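Sugar kinase, pfkB family (Thermotoga maritima, PDB 2AJR) probably phosphorylates a phosphorylated sugar such as fructose 1-phosphate at the expense of ATP, as a magnesium-binding kinase of the PfkB family. Local coordinates at residues 177-188 with 198-208; 271-282 with 293-304. All coordinates share one frame; numbering follows the deposited sequence.

Contact 1 of 2, residues 177-188 with 198-208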
loop_
_atom_site.group_PDB
_atom_site.type_symbol
_atom_site.label_atom_id
_atom_site.label_comp_id
_atom_site.label_asym_id
_atom_site.label_seq_id
_atom_site.Cartn_x
_atom_site.Cartn_y
_atom_site.Cartn_z
ATOM N N VAL A 177 38.057 7.941 2.334
ATOM C CA VAL A 177 36.984 7.199 2.971
ATOM C C VAL A 177 36.741 5.887 2.215
ATOM O O VAL A 177 36.632 5.850 0.985
ATOM C CB VAL A 177 35.710 8.019 3.065
ATOM C CG1 VAL A 177 34.604 7.200 3.694
ATOM C CG2 VAL A 177 35.972 9.283 3.880
ATOM N N PHE A 178 36.676 4.804 2.974
ATOM C CA PHE A 178 36.504 3.472 2.423
ATOM C C PHE A 178 35.056 3.344 1.942
ATOM O O PHE A 178 34.132 3.780 2.638
ATOM C CB PHE A 178 36.812 2.456 3.519
ATOM C CG PHE A 178 36.994 1.066 3.030
ATOM C CD1 PHE A 178 35.916 0.202 2.952
ATOM C CD2 PHE A 178 38.245 0.602 2.694
ATOM C CE1 PHE A 178 36.084 -1.090 2.521
ATOM C CE2 PHE A 178 38.422 -0.688 2.262
ATOM C CZ PHE A 178 37.341 -1.537 2.169
ATOM N N VAL A 179 34.859 2.773 0.758
ATOM C CA VAL A 179 33.545 2.787 0.109
ATOM C C VAL A 179 33.010 1.395 -0.181
ATOM O O VAL A 179 33.688 0.608 -0.822
ATOM C CB VAL A 179 33.598 3.527 -1.255
ATOM C CG1 VAL A 179 32.344 3.210 -2.079
ATOM C CG2 VAL A 179 33.789 5.033 -1.064
ATOM N N PHE A 180 31.784 1.128 0.276
ATOM C CA PHE A 180 30.996 -0.070 -0.104
ATOM C C PHE A 180 29.871 0.361 -1.044
ATOM O O PHE A 180 29.162 1.323 -0.728
ATOM C CB PHE A 180 30.303 -0.686 1.116
ATOM C CG PHE A 180 31.230 -1.206 2.168
ATOM C CD1 PHE A 180 31.862 -0.335 3.051
ATOM C CD2 PHE A 180 31.434 -2.575 2.317
ATOM C CE1 PHE A 180 32.707 -0.820 4.053
ATOM C CE2 PHE A 180 32.272 -3.067 3.323
ATOM C CZ PHE A 180 32.911 -2.185 4.189
ATOM N N VAL A 181 29.670 -0.342 -2.161
ATOM C CA VAL A 181 28.509 -0.070 -3.015
ATOM C C VAL A 181 27.711 -1.328 -3.322
ATOM O O VAL A 181 28.288 -2.356 -3.655
ATOM C CB VAL A 181 28.918 0.585 -4.346
ATOM C CG1 VAL A 181 27.724 0.656 -5.274
ATOM C CG2 VAL A 181 29.495 1.971 -4.112
ATOM N N GLU A 182 26.386 -1.238 -3.205
ATOM C CA GLU A 182 25.466 -2.268 -3.729
ATOM C C GLU A 182 24.433 -1.603 -4.647
ATOM O O GLU A 182 23.510 -0.967 -4.167
ATOM C CB GLU A 182 24.764 -3.065 -2.598
ATOM C CG GLU A 182 23.810 -4.191 -3.126
ATOM C CD GLU A 182 23.016 -4.947 -2.035
ATOM O OE1 GLU A 182 22.715 -4.371 -0.958
ATOM O OE2 GLU A 182 22.688 -6.132 -2.272
ATOM N N GLN A 183 24.582 -1.741 -5.962
ATOM C CA GLN A 183 23.648 -1.125 -6.911
ATOM C C GLN A 183 23.487 -1.969 -8.153
ATOM O O GLN A 183 24.286 -2.846 -8.407
ATOM C CB GLN A 183 24.112 0.279 -7.295
ATOM C CG GLN A 183 23.995 1.252 -6.131
ATOM C CD GLN A 183 24.264 2.714 -6.491
ATOM O OE1 GLN A 183 25.294 3.046 -7.068
ATOM N NE2 GLN A 183 23.342 3.598 -6.104
ATOM N N THR A 184 22.450 -1.682 -8.929
ATOM C CA THR A 184 22.166 -2.407 -10.154
ATOM C C THR A 184 23.238 -2.102 -11.215
ATOM O O THR A 184 23.945 -1.086 -11.128
ATOM C CB THR A 184 20.754 -2.063 -10.704
ATOM O OG1 THR A 184 20.707 -0.680 -11.092
ATOM C CG2 THR A 184 19.663 -2.356 -9.646
ATOM N N PRO A 185 23.384 -2.997 -12.207
ATOM C CA PRO A 185 24.417 -2.847 -13.230
ATOM C C PRO A 185 24.449 -1.474 -13.882
ATOM O O PRO A 185 25.519 -0.875 -14.018
ATOM C CB PRO A 185 24.036 -3.913 -14.252
ATOM C CG PRO A 185 23.417 -4.967 -13.431
ATOM C CD PRO A 185 22.622 -4.243 -12.396
ATOM N N ARG A 186 23.278 -0.979 -14.263
ATOM C CA ARG A 186 23.172 0.287 -14.975
ATOM C C ARG A 186 23.816 1.392 -14.164
ATOM O O ARG A 186 24.642 2.138 -14.667
ATOM C CB ARG A 186 21.705 0.617 -15.251
ATOM C CG ARG A 186 21.519 1.546 -16.430
ATOM C CD ARG A 186 20.285 1.183 -17.266
ATOM N NE ARG A 186 19.889 2.297 -18.132
ATOM C CZ ARG A 186 19.248 3.395 -17.716
ATOM N NH1 ARG A 186 18.910 3.556 -16.431
ATOM N NH2 ARG A 186 18.941 4.348 -18.594
ATOM N N LEU A 187 23.470 1.478 -12.890
ATOM C CA LEU A 187 24.116 2.457 -12.033
ATOM C C LEU A 187 25.615 2.148 -11.815
ATOM O O LEU A 187 26.426 3.075 -11.796
ATOM C CB LEU A 187 23.352 2.616 -10.704
ATOM C CG LEU A 187 21.851 2.952 -10.830
ATOM C CD1 LEU A 187 21.199 3.237 -9.472
ATOM C CD2 LEU A 187 21.597 4.119 -11.764
ATOM N N LEU A 188 25.997 0.877 -11.689
ATOM C CA LEU A 188 27.413 0.543 -11.458
ATOM C C LEU A 188 28.298 0.853 -12.665
ATOM O O LEU A 188 29.444 1.260 -12.520
ATOM C CB LEU A 188 27.596 -0.937 -11.086
ATOM C CG LEU A 188 27.189 -1.360 -9.680
ATOM C CD1 LEU A 188 27.480 -2.831 -9.471
ATOM C CD2 LEU A 188 27.930 -0.498 -8.641
ATOM N N PRO A 198 34.753 1.977 -6.021
ATOM C CA PRO A 198 34.425 1.408 -4.725
ATOM C C PRO A 198 35.481 0.435 -4.224
ATOM O O PRO A 198 36.074 -0.269 -5.013
ATOM C CB PRO A 198 33.124 0.661 -5.004
ATOM C CG PRO A 198 32.571 1.306 -6.195
ATOM C CD PRO A 198 33.726 1.645 -7.021
ATOM N N ASN A 199 35.700 0.405 -2.918
ATOM C CA ASN A 199 36.578 -0.584 -2.312
ATOM C C ASN A 199 35.952 -1.986 -2.321
ATOM O O ASN A 199 36.643 -2.979 -2.602
ATOM C CB ASN A 199 36.907 -0.167 -0.893
ATOM C CG ASN A 199 37.653 1.130 -0.852
ATOM O OD1 ASN A 199 37.056 2.211 -0.748
ATOM N ND2 ASN A 199 38.967 1.044 -0.997
ATOM N N VAL A 200 34.656 -2.035 -2.003
ATOM C CA VAL A 200 33.858 -3.257 -1.968
ATOM C C VAL A 200 32.602 -3.056 -2.816
ATOM O O VAL A 200 31.826 -2.144 -2.569
ATOM C CB VAL A 200 33.384 -3.590 -0.536
ATOM C CG1 VAL A 200 32.550 -4.872 -0.547
ATOM C CG2 VAL A 200 34.565 -3.707 0.414
ATOM N N VAL A 201 32.419 -3.894 -3.824
ATOM C CA VAL A 201 31.247 -3.810 -4.690
ATOM C C VAL A 201 30.446 -5.107 -4.579
ATOM O O VAL A 201 31.008 -6.208 -4.551
ATOM C CB VAL A 201 31.624 -3.505 -6.173
ATOM C CG1 VAL A 201 32.506 -4.632 -6.802
ATOM C CG2 VAL A 201 30.375 -3.275 -6.995
ATOM N N LYS A 202 29.134 -4.970 -4.469
ATOM C CA LYS A 202 28.233 -6.119 -4.471
ATOM C C LYS A 202 27.079 -5.773 -5.403
ATOM O O LYS A 202 26.135 -5.118 -5.011
ATOM C CB LYS A 202 27.752 -6.443 -3.049
ATOM C CG LYS A 202 26.673 -7.491 -2.997
ATOM C CD LYS A 202 26.734 -8.327 -1.749
ATOM C CE LYS A 202 25.422 -9.094 -1.554
ATOM N NZ LYS A 202 25.203 -10.057 -2.649
ATOM N N PRO A 203 27.185 -6.167 -6.665
ATOM C CA PRO A 203 26.156 -5.765 -7.594
ATOM C C PRO A 203 24.818 -6.406 -7.266
ATOM O O PRO A 203 24.773 -7.544 -6.802
ATOM C CB PRO A 203 26.664 -6.276 -8.941
ATOM C CG PRO A 203 28.060 -6.639 -8.729
ATOM C CD PRO A 203 28.219 -6.983 -7.314
ATOM N N ASP A 204 23.756 -5.647 -7.495
ATOM C CA ASP A 204 22.407 -6.118 -7.334
ATOM C C ASP A 204 21.945 -6.636 -8.682
ATOM O O ASP A 204 21.684 -5.860 -9.587
ATOM C CB ASP A 204 21.507 -4.979 -6.882
ATOM C CG ASP A 204 20.057 -5.399 -6.751
ATOM O OD1 ASP A 204 19.753 -6.625 -6.819
ATOM O OD2 ASP A 204 19.226 -4.487 -6.561
ATOM N N LEU A 205 21.830 -7.949 -8.804
ATOM C CA LEU A 205 21.532 -8.553 -10.075
ATOM C C LEU A 205 20.088 -8.960 -10.206
ATOM O O LEU A 205 19.698 -9.434 -11.270
ATOM C CB LEU A 205 22.441 -9.744 -10.296
ATOM C CG LEU A 205 23.924 -9.396 -10.389
ATOM C CD1 LEU A 205 24.744 -10.673 -10.409
ATOM C CD2 LEU A 205 24.213 -8.519 -11.622
ATOM N N ARG A 206 19.286 -8.735 -9.165
ATOM C CA ARG A 206 17.863 -9.072 -9.196
ATOM C C ARG A 206 17.144 -8.491 -10.402
ATOM O O ARG A 206 17.109 -7.271 -10.599
ATOM C CB ARG A 206 17.140 -8.597 -7.918
ATOM C CG ARG A 206 16.784 -9.731 -6.958
ATOM C CD ARG A 206 16.528 -9.239 -5.516
ATOM N NE ARG A 206 17.787 -8.993 -4.792
ATOM C CZ ARG A 206 18.219 -7.810 -4.337
ATOM N NH1 ARG A 206 17.503 -6.684 -4.496
ATOM N NH2 ARG A 206 19.396 -7.752 -3.701
ATOM N N GLY A 207 16.547 -9.377 -11.187
ATOM C CA GLY A 207 15.745 -8.993 -12.349
ATOM C C GLY A 207 16.541 -8.453 -13.521
ATOM O O GLY A 207 15.983 -7.766 -14.379
ATOM N N ASN A 208 17.841 -8.756 -13.561
ATOM C CA ASN A 208 18.712 -8.226 -14.607
ATOM C C ASN A 208 18.677 -9.053 -15.876
ATOM O O ASN A 208 18.815 -10.265 -15.839
ATOM C CB ASN A 208 20.164 -8.111 -14.151
ATOM C CG ASN A 208 21.037 -7.453 -15.206
ATOM O OD1 ASN A 208 20.915 -6.258 -15.476
ATOM N ND2 ASN A 208 21.886 -8.234 -15.838
#
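Val-200 sets its branches against two phenylalanines: its CB lies 3.6 Å from Phe-180 CD2, the two side chains side by side and pointing the same way, while its CG2 meets Phe-178 CE1. On the other face of the sheet, Val-181 CG2 packs against Pro-198 CG, and Leu-188 CD1 reaches Pro-203 CB at 3.6 Å. Asn-199 CB sits over the Phe-178 ring, 3.5 Å from its centroid and 17° off the normal, with the amide stacked nearly parallel to the ring. Without the ring, as with an alanine here, the Asn-199 amide is likely to lose the flat surface it stacks on, and Val-200 CG2 one of its two aromatic neighbours. Strands 178-182 and 200-201 are parallel neighbours joined through helix 185-193, a beta-alpha-beta crossover in the large sheet of the ribokinase-like fold. Val-181 N bonds to Val-200 O at 2.8 Å, and Lys-202 N to Val-181 O. At one end Asn-199 OD1 accepts from Val-179 N at 2.7 Å; with CG turned beside its own backbone N (chi1 -63°), the amide reaches back to the neighbouring strand. At the other end, Glu-182 OE2 makes a long salt bridge of 3.9 Å to Arg-206 NH2, while OE1 pairs with Lys-53.

Contact 2 of 2, residues 271-282 with 293-304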
loop_
_atom_site.group_PDB
_atom_site.type_symbol
_atom_site.label_atom_id
_atom_site.label_comp_id
_atom_site.label_asym_id
_atom_site.label_seq_id
_atom_site.Cartn_x
_atom_site.Cartn_y
_atom_site.Cartn_z
ATOM N N ALA A 271 17.778 -9.365 2.971
ATOM C CA ALA A 271 18.928 -10.218 3.256
ATOM C C ALA A 271 20.237 -9.627 2.739
ATOM O O ALA A 271 21.295 -9.785 3.368
ATOM C CB ALA A 271 18.713 -11.622 2.647
ATOM N N GLY A 272 20.160 -8.956 1.593
ATOM C CA GLY A 272 21.335 -8.375 0.941
ATOM C C GLY A 272 21.947 -7.205 1.691
ATOM O O GLY A 272 23.157 -6.945 1.595
ATOM N N ASP A 273 21.105 -6.498 2.436
ATOM C CA ASP A 273 21.533 -5.369 3.259
ATOM C C ASP A 273 22.155 -5.887 4.550
ATOM O O ASP A 273 23.110 -5.307 5.061
ATOM C CB ASP A 273 20.331 -4.458 3.510
ATOM C CG ASP A 273 19.611 -4.092 2.195
ATOM O OD1 ASP A 273 20.307 -3.818 1.183
ATOM O OD2 ASP A 273 18.369 -4.113 2.153
ATOM N N ALA A 274 21.628 -6.992 5.066
ATOM C CA ALA A 274 22.303 -7.712 6.154
ATOM C C ALA A 274 23.693 -8.105 5.705
ATOM O O ALA A 274 24.633 -7.883 6.426
ATOM C CB ALA A 274 21.516 -8.955 6.584
ATOM N N TYR A 275 23.815 -8.673 4.503
ATOM C CA TYR A 275 25.116 -9.023 3.929
ATOM C C TYR A 275 26.065 -7.845 4.005
ATOM O O TYR A 275 27.163 -7.958 4.543
ATOM C CB TYR A 275 24.970 -9.451 2.469
ATOM C CG TYR A 275 26.063 -10.382 1.987
ATOM C CD1 TYR A 275 27.403 -10.005 2.033
ATOM C CD2 TYR A 275 25.752 -11.642 1.483
ATOM C CE1 TYR A 275 28.406 -10.861 1.598
ATOM C CE2 TYR A 275 26.748 -12.497 1.038
ATOM C CZ TYR A 275 28.071 -12.101 1.106
ATOM O OH TYR A 275 29.058 -12.940 0.676
ATOM N N VAL A 276 25.649 -6.701 3.473
ATOM C CA VAL A 276 26.528 -5.534 3.451
ATOM C C VAL A 276 26.857 -5.059 4.867
ATOM O O VAL A 276 28.015 -4.739 5.166
ATOM C CB VAL A 276 25.934 -4.397 2.591
ATOM C CG1 VAL A 276 26.728 -3.103 2.768
ATOM C CG2 VAL A 276 25.957 -4.820 1.142
ATOM N N ALA A 277 25.859 -5.044 5.742
ATOM C CA ALA A 277 26.060 -4.608 7.128
ATOM C C ALA A 277 27.086 -5.480 7.851
ATOM O O ALA A 277 27.900 -4.988 8.631
ATOM C CB ALA A 277 24.765 -4.626 7.869
ATOM N N GLY A 278 27.026 -6.783 7.604
ATOM C CA GLY A 278 27.979 -7.705 8.182
ATOM C C GLY A 278 29.380 -7.358 7.738
ATOM O O GLY A 278 30.289 -7.286 8.555
HETATM N N MSE A 279 29.548 -7.123 6.442
HETATM C CA MSE A 279 30.840 -6.738 5.904
HETATM C C MSE A 279 31.330 -5.441 6.519
HETATM O O MSE A 279 32.495 -5.346 6.896
HETATM C CB MSE A 279 30.784 -6.601 4.386
HETATM C CG MSE A 279 30.631 -7.916 3.688
HETATM SE SE MSE A 279 30.869 -7.792 1.749
HETATM C CE MSE A 279 32.712 -8.476 1.584
ATOM N N VAL A 280 30.451 -4.449 6.622
ATOM C CA VAL A 280 30.847 -3.181 7.226
ATOM C C VAL A 280 31.338 -3.432 8.654
ATOM O O VAL A 280 32.436 -3.009 9.012
ATOM C CB VAL A 280 29.719 -2.114 7.203
ATOM C CG1 VAL A 280 30.218 -0.805 7.811
ATOM C CG2 VAL A 280 29.262 -1.877 5.786
ATOM N N TYR A 281 30.553 -4.164 9.440
ATOM C CA TYR A 281 30.926 -4.528 10.813
ATOM C C TYR A 281 32.283 -5.234 10.892
ATOM O O TYR A 281 33.077 -4.945 11.786
ATOM C CB TYR A 281 29.853 -5.423 11.441
ATOM C CG TYR A 281 30.185 -5.953 12.821
ATOM C CD1 TYR A 281 29.856 -5.230 13.958
ATOM C CD2 TYR A 281 30.808 -7.189 12.993
ATOM C CE1 TYR A 281 30.151 -5.706 15.238
ATOM C CE2 TYR A 281 31.100 -7.680 14.278
ATOM C CZ TYR A 281 30.768 -6.927 15.388
ATOM O OH TYR A 281 31.043 -7.378 16.651
ATOM N N TYR A 282 32.535 -6.165 9.982
ATOM C CA TYR A 282 33.771 -6.936 10.031
ATOM C C TYR A 282 34.948 -6.029 9.750
ATOM O O TYR A 282 35.982 -6.116 10.413
ATOM C CB TYR A 282 33.777 -8.088 9.012
ATOM C CG TYR A 282 34.944 -9.043 9.214
ATOM C CD1 TYR A 282 36.228 -8.731 8.772
ATOM C CD2 TYR A 282 34.760 -10.253 9.873
ATOM C CE1 TYR A 282 37.302 -9.608 8.988
ATOM C CE2 TYR A 282 35.821 -11.137 10.088
ATOM C CZ TYR A 282 37.083 -10.816 9.649
ATOM O OH TYR A 282 38.101 -11.719 9.873
HETATM N N MSE A 293 35.596 -11.022 5.466
HETATM C CA MSE A 293 34.490 -10.066 5.377
HETATM C C MSE A 293 33.305 -10.621 4.629
HETATM O O MSE A 293 32.191 -10.546 5.119
HETATM C CB MSE A 293 34.895 -8.813 4.639
HETATM C CG MSE A 293 35.495 -7.747 5.496
HETATM SE SE MSE A 293 35.825 -6.178 4.395
HETATM C CE MSE A 293 34.297 -6.221 3.315
ATOM N N ALA A 294 33.542 -11.151 3.428
ATOM C CA ALA A 294 32.467 -11.744 2.631
ATOM C C ALA A 294 31.807 -12.927 3.352
ATOM O O ALA A 294 30.592 -13.097 3.275
ATOM C CB ALA A 294 32.982 -12.168 1.278
ATOM N N LYS A 295 32.608 -13.726 4.057
ATOM C CA LYS A 295 32.095 -14.889 4.796
ATOM C C LYS A 295 31.174 -14.466 5.920
ATOM O O LYS A 295 30.141 -15.092 6.162
ATOM C CB LYS A 295 33.243 -15.731 5.376
ATOM C CG LYS A 295 33.913 -16.660 4.342
ATOM C CD LYS A 295 35.271 -17.198 4.800
ATOM C CE LYS A 295 35.145 -18.237 5.919
ATOM N NZ LYS A 295 36.476 -18.720 6.385
ATOM N N PHE A 296 31.572 -13.418 6.627
ATOM C CA PHE A 296 30.762 -12.897 7.707
ATOM C C PHE A 296 29.493 -12.266 7.126
ATOM O O PHE A 296 28.409 -12.398 7.694
ATOM C CB PHE A 296 31.550 -11.877 8.530
ATOM C CG PHE A 296 30.851 -11.447 9.793
ATOM C CD1 PHE A 296 30.971 -12.190 10.952
ATOM C CD2 PHE A 296 30.081 -10.302 9.819
ATOM C CE1 PHE A 296 30.331 -11.802 12.114
ATOM C CE2 PHE A 296 29.445 -9.906 10.973
ATOM C CZ PHE A 296 29.566 -10.661 12.126
ATOM N N GLY A 297 29.632 -11.599 5.984
ATOM C CA GLY A 297 28.492 -11.032 5.288
ATOM C C GLY A 297 27.505 -12.122 4.937
ATOM O O GLY A 297 26.299 -11.971 5.164
ATOM N N PHE A 298 28.026 -13.236 4.418
ATOM C CA PHE A 298 27.194 -14.354 3.975
ATOM C C PHE A 298 26.448 -14.933 5.167
ATOM O O PHE A 298 25.268 -15.227 5.066
ATOM C CB PHE A 298 28.046 -15.432 3.268
ATOM C CG PHE A 298 27.242 -16.412 2.454
ATOM C CD1 PHE A 298 26.704 -17.551 3.040
ATOM C CD2 PHE A 298 27.012 -16.189 1.106
ATOM C CE1 PHE A 298 25.948 -18.446 2.291
ATOM C CE2 PHE A 298 26.263 -17.080 0.349
ATOM C CZ PHE A 298 25.734 -18.212 0.940
ATOM N N ALA A 299 27.134 -15.063 6.298
ATOM C CA ALA A 299 26.514 -15.530 7.538
ATOM C C ALA A 299 25.311 -14.664 7.917
ATOM O O ALA A 299 24.257 -15.194 8.272
ATOM C CB ALA A 299 27.531 -15.537 8.667
ATOM N N SER A 300 25.464 -13.341 7.843
ATOM C CA SER A 300 24.371 -12.433 8.201
ATOM C C SER A 300 23.185 -12.619 7.260
ATOM O O SER A 300 22.036 -12.738 7.719
ATOM C CB SER A 300 24.830 -10.969 8.183
ATOM O OG SER A 300 26.048 -10.806 8.906
ATOM N N ALA A 301 23.482 -12.661 5.954
ATOM C CA ALA A 301 22.466 -12.872 4.942
ATOM C C ALA A 301 21.667 -14.114 5.292
ATOM O O ALA A 301 20.442 -14.074 5.288
ATOM C CB ALA A 301 23.095 -13.003 3.554
ATOM N N LEU A 302 22.354 -15.207 5.616
ATOM C CA LEU A 302 21.667 -16.440 5.956
ATOM C C LEU A 302 20.778 -16.203 7.149
ATOM O O LEU A 302 19.641 -16.669 7.162
ATOM C CB LEU A 302 22.640 -17.602 6.245
ATOM C CG LEU A 302 23.217 -18.291 4.998
ATOM C CD1 LEU A 302 24.226 -19.335 5.374
ATOM C CD2 LEU A 302 22.114 -18.895 4.121
ATOM N N ALA A 303 21.299 -15.488 8.146
ATOM C CA ALA A 303 20.560 -15.220 9.377
ATOM C C ALA A 303 19.295 -14.437 9.049
ATOM O O ALA A 303 18.220 -14.733 9.571
ATOM C CB ALA A 303 21.420 -14.447 10.360
ATOM N N ALA A 304 19.411 -13.468 8.152
ATOM C CA ALA A 304 18.261 -12.666 7.758
ATOM C C ALA A 304 17.138 -13.525 7.195
ATOM O O ALA A 304 15.964 -13.227 7.413
ATOM C CB ALA A 304 18.664 -11.599 6.755
#
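Tyr-275 and Gly-297 bring helices 271-282 and 293-304 together, their CA atoms 4.2 Å apart; the axes, which run in broadly opposite directions at 143°, come within 7.0 Å of each other. Tyr-275 is a knob in the hole formed by Ala-294, Gly-297, Phe-298 and Ala-301. With chi1 at -154°, its CG swings away from the backbone N and its ring lies flat on the opposing helix, Gly-297 C being 3.5 Å above the ring centre. Its CD2 meets Ala-301 CB, and its OH comes in at the edge of the Phe-298 ring. The lack of a side chain at Gly-297 lets the ring lie directly on its backbone, and Gly-278 CA comes to 3.7 Å from Ser-300 OG, which is turned back to hydrogen-bond Phe-296 O at 3.1 Å. Beyond the glycines, Phe-296 directs CD2 at Gly-278 O and lies almost parallel to the Tyr-281 ring, but slid so far that the two barely overlap. Selenomethionines Met-279 and Met-293 cross at about a right angle, while Met-293 CG touches Tyr-282 CD1 at 3.5 Å. Towards the other end only small groups meet, Ala-274 CB lying 3.9 Å from Ala-304 CB. This close, glycine- and alanine-rich helix pair of the ribokinase-like fold leads directly to the magnesium site, to which Ala-304 belongs.

Both contacts are largely buried, but contact 1 joins two parallel strands of the central sheet and the start of the helix between them, contact 2 two helices packed beside that sheet; they share no helix or strand. Their chemistry follows: backbone hydrogen bonds between the strands carry contact 1, flanked by apolar side chains and ending in charged residues, whereas contact 2 depends on close apposition of small residues and on aromatic and selenomethionine packing. Yet they touch directly, for Phe-180 CE2 lies 3.7 Å from Met-293 CE and Lys-202 makes a cation-pi contact with Tyr-275. Glu-182 OE1 and Asp-273 OD1 lie close, and Lys-53 forms a salt bridge with each. Contact 2 alone includes a residue of the magnesium site.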